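Local coordinates for protein tryptophane-5-halogenase (Microbispora sp. ATCC PTA-5024, PDB 5UAO) that binds FAD and probably chlorinates a tryptophan of a lanthipeptide precursor at C5 during NAI-107 biosynthesis, as a flavin-dependent halogenase, at residues T261-H266 with P290-L295. Numbering follows the deposited sequence.
Sequences TGTLAH and PESDHL
With CG set between its backbone N and carbonyl carbon (chi1 51°), His266 places its imidazole over the loop Pro290-Ser292 that leads into the strand of Asp293, whose carboxylate stands beside its own backbone N (chi1 -78°). The ring receives Ser292 CA over one face, a CH-pi contact 3.7 Å from CA to the ring centroid. Asp293 OD1 lies at the ring edge, 3.5 Å from His266 CD2, with the two planes nearly perpendicular; Pro290 O comes to 3.1 Å from His266 CE1. An imidazole suits this place because ND1 can accept from the amide Gly268 N while NE2 donates to the carbonyl Thr289 O, and Asp293 OD2 turns to a salt bridge with Lys271.

Here strands 258-264 and 293-299 run antiparallel as neighbours in a seven-stranded mixed sheet of the halogenase fold; the side chain of Thr261 lies about 6 Å from the bound FAD. Gly262 and Leu295 exchange two backbone hydrogen bonds, as do Leu264 and Asp293. Between them, in a non-hydrogen-bonded pair, beta-branched Thr263, at home in a strand, sets its methyl CG2 3.7 Å from CD2 of His294, whose ND1 hydrogen-bonds Glu72 OE1. On the other face, apolar Leu264 CB meets Leu295 CD1 at 4.1 Å. Beyond the strands, one water bridges His266 N and Glu291 O.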
ATOM      1  N   THR A 261      32.446  11.563  15.545  1.00 24.77           N
ATOM      2  CA  THR A 261      31.543  12.176  16.485  1.00 27.00           C
ATOM      3  C   THR A 261      32.217  13.094  17.510  1.00 31.07           C
ATOM      4  O   THR A 261      33.437  12.956  17.836  1.00 30.97           O
ATOM      5  CB  THR A 261      30.739  11.083  17.255  1.00 26.80           C
ATOM      6  OG1 THR A 261      31.619  10.248  18.037  1.00 28.17           O
ATOM      7  CG2 THR A 261      29.946  10.262  16.276  1.00 29.43           C
ATOM      8  N   GLY A 262      31.421  13.999  18.068  1.00 30.14           N
ATOM      9  CA  GLY A 262      31.945  14.877  19.104  1.00 29.71           C
ATOM     10  C   GLY A 262      30.812  15.652  19.771  1.00 31.15           C
ATOM     11  O   GLY A 262      29.669  15.472  19.392  1.00 24.57           O
ATOM     12  N   THR A 263      31.114  16.478  20.791  1.00 26.57           N
ATOM     13  CA  THR A 263      30.076  17.302  21.456  1.00 25.94           C
ATOM     14  C   THR A 263      30.494  18.753  21.416  1.00 27.97           C
ATOM     15  O   THR A 263      31.702  19.058  21.404  1.00 26.60           O
ATOM     16  CB  THR A 263      29.821  16.875  22.946  1.00 28.70           C
ATOM     17  OG1 THR A 263      30.988  17.141  23.712  1.00 32.37           O
ATOM     18  CG2 THR A 263      29.487  15.359  23.089  1.00 27.75           C
ATOM     19  N   LEU A 264      29.513  19.627  21.466  1.00 26.84           N
ATOM     20  CA  LEU A 264      29.700  21.068  21.405  1.00 27.36           C
ATOM     21  C   LEU A 264      28.739  21.758  22.416  1.00 28.80           C
ATOM     22  O   LEU A 264      27.547  21.461  22.468  1.00 26.09           O
ATOM     23  CB  LEU A 264      29.318  21.536  20.016  1.00 30.17           C
ATOM     24  CG  LEU A 264      29.576  23.016  19.631  1.00 31.12           C
ATOM     25  CD1 LEU A 264      31.061  23.402  19.648  1.00 30.66           C
ATOM     26  CD2 LEU A 264      28.955  23.334  18.282  1.00 34.26           C
ATOM     27  N   ALA A 265      29.255  22.660  23.209  1.00 28.73           N
ATOM     28  CA  ALA A 265      28.454  23.359  24.188  1.00 32.31           C
ATOM     29  C   ALA A 265      27.387  24.170  23.524  1.00 28.67           C
ATOM     30  O   ALA A 265      27.628  24.714  22.465  1.00 27.95           O
ATOM     31  CB  ALA A 265      29.343  24.276  25.019  1.00 33.73           C
ATOM     32  N   HIS A 266      26.219  24.293  24.150  1.00 28.87           N
ATOM     33  CA  HIS A 266      25.121  25.111  23.555  1.00 27.76           C
ATOM     34  C   HIS A 266      24.577  26.245  24.467  1.00 28.81           C
ATOM     35  O   HIS A 266      23.611  26.913  24.113  1.00 28.30           O
ATOM     36  CB  HIS A 266      23.924  24.227  23.112  1.00 27.87           C
ATOM     37  CG  HIS A 266      23.419  23.269  24.148  1.00 28.19           C
ATOM     38  ND1 HIS A 266      23.483  23.531  25.495  1.00 30.31           N
ATOM     39  CD2 HIS A 266      22.838  22.046  24.038  1.00 28.13           C
ATOM     40  CE1 HIS A 266      22.994  22.505  26.176  1.00 30.34           C
ATOM     41  NE2 HIS A 266      22.580  21.599  25.315  1.00 30.33           N
ATOM     42  N   PRO A 290      20.260  17.722  26.927  1.00 25.61           N
ATOM     43  CA  PRO A 290      20.243  18.876  27.867  1.00 27.05           C
ATOM     44  C   PRO A 290      21.650  19.383  28.207  1.00 26.16           C
ATOM     45  O   PRO A 290      21.830  20.577  28.360  1.00 30.68           O
ATOM     46  CB  PRO A 290      19.461  18.345  29.105  1.00 27.35           C
ATOM     47  CG  PRO A 290      18.592  17.234  28.530  1.00 29.03           C
ATOM     48  CD  PRO A 290      19.461  16.592  27.443  1.00 28.18           C
ATOM     49  N   GLU A 291      22.648  18.532  28.159  1.00 29.12           N
ATOM     50  CA  GLU A 291      23.994  18.913  28.621  1.00 31.98           C
ATOM     51  C   GLU A 291      24.847  19.552  27.496  1.00 33.58           C
ATOM     52  O   GLU A 291      25.645  20.403  27.787  1.00 29.29           O
ATOM     53  CB  GLU A 291      24.714  17.744  29.360  1.00 35.98           C
ATOM     54  CG  GLU A 291      25.077  16.510  28.551  1.00 43.96           C
ATOM     55  CD  GLU A 291      23.909  15.484  28.334  1.00 56.44           C
ATOM     56  OE1 GLU A 291      22.735  15.748  28.826  1.00 40.87           O
ATOM     57  OE2 GLU A 291      24.177  14.430  27.620  1.00 50.24           O
ATOM     58  N   SER A 292      24.635  19.180  26.239  1.00 27.65           N
ATOM     59  CA  SER A 292      25.385  19.679  25.083  1.00 26.61           C
ATOM     60  C   SER A 292      24.771  19.237  23.721  1.00 26.63           C
ATOM     61  O   SER A 292      23.876  18.414  23.691  1.00 26.60           O
ATOM     62  CB  SER A 292      26.802  19.156  25.137  1.00 29.19           C
ATOM     63  OG  SER A 292      26.793  17.746  24.951  1.00 32.15           O
ATOM     64  N   ASP A 293      25.260  19.807  22.636  1.00 26.73           N
ATOM     65  CA  ASP A 293      24.953  19.352  21.285  1.00 26.01           C
ATOM     66  C   ASP A 293      25.862  18.152  20.961  1.00 28.80           C
ATOM     67  O   ASP A 293      27.074  18.199  21.180  1.00 27.11           O
ATOM     68  CB  ASP A 293      25.122  20.445  20.278  1.00 26.63           C
ATOM     69  CG  ASP A 293      23.961  21.431  20.252  1.00 27.07           C
ATOM     70  OD1 ASP A 293      22.841  21.101  20.663  1.00 26.99           O
ATOM     71  OD2 ASP A 293      24.121  22.515  19.668  1.00 26.24           O
ATOM     72  N   HIS A 294      25.237  17.060  20.474  1.00 25.35           N
ATOM     73  CA  HIS A 294      25.946  15.886  19.982  1.00 24.47           C
ATOM     74  C   HIS A 294      26.035  15.975  18.439  1.00 26.66           C
ATOM     75  O   HIS A 294      25.044  16.141  17.729  1.00 24.47           O
ATOM     76  CB  HIS A 294      25.269  14.634  20.391  1.00 26.40           C
ATOM     77  CG  HIS A 294      25.347  14.356  21.845  1.00 26.21           C
ATOM     78  ND1 HIS A 294      24.977  13.143  22.376  1.00 27.42           N
ATOM     79  CD2 HIS A 294      25.784  15.102  22.887  1.00 25.34           C
ATOM     80  CE1 HIS A 294      25.237  13.127  23.676  1.00 25.83           C
ATOM     81  NE2 HIS A 294      25.623  14.340  24.018  1.00 27.28           N
ATOM     82  N   LEU A 295      27.251  15.886  17.936  1.00 23.23           N
ATOM     83  CA  LEU A 295      27.489  16.071  16.522  1.00 22.81           C
ATOM     84  C   LEU A 295      28.107  14.814  15.895  1.00 22.91           C
ATOM     85  O   LEU A 295      28.818  14.053  16.550  1.00 19.73           O
ATOM     86  CB  LEU A 295      28.416  17.280  16.322  1.00 25.64           C
ATOM     87  CG  LEU A 295      27.726  18.619  16.250  1.00 27.59           C
ATOM     88  CD1 LEU A 295      27.173  19.073  17.565  1.00 31.63           C
ATOM     89  CD2 LEU A 295      28.752  19.646  15.819  1.00 28.65           C
TER
HETATM   90  O   HOH W   1      26.771  22.714  26.686  1.00 33.83           O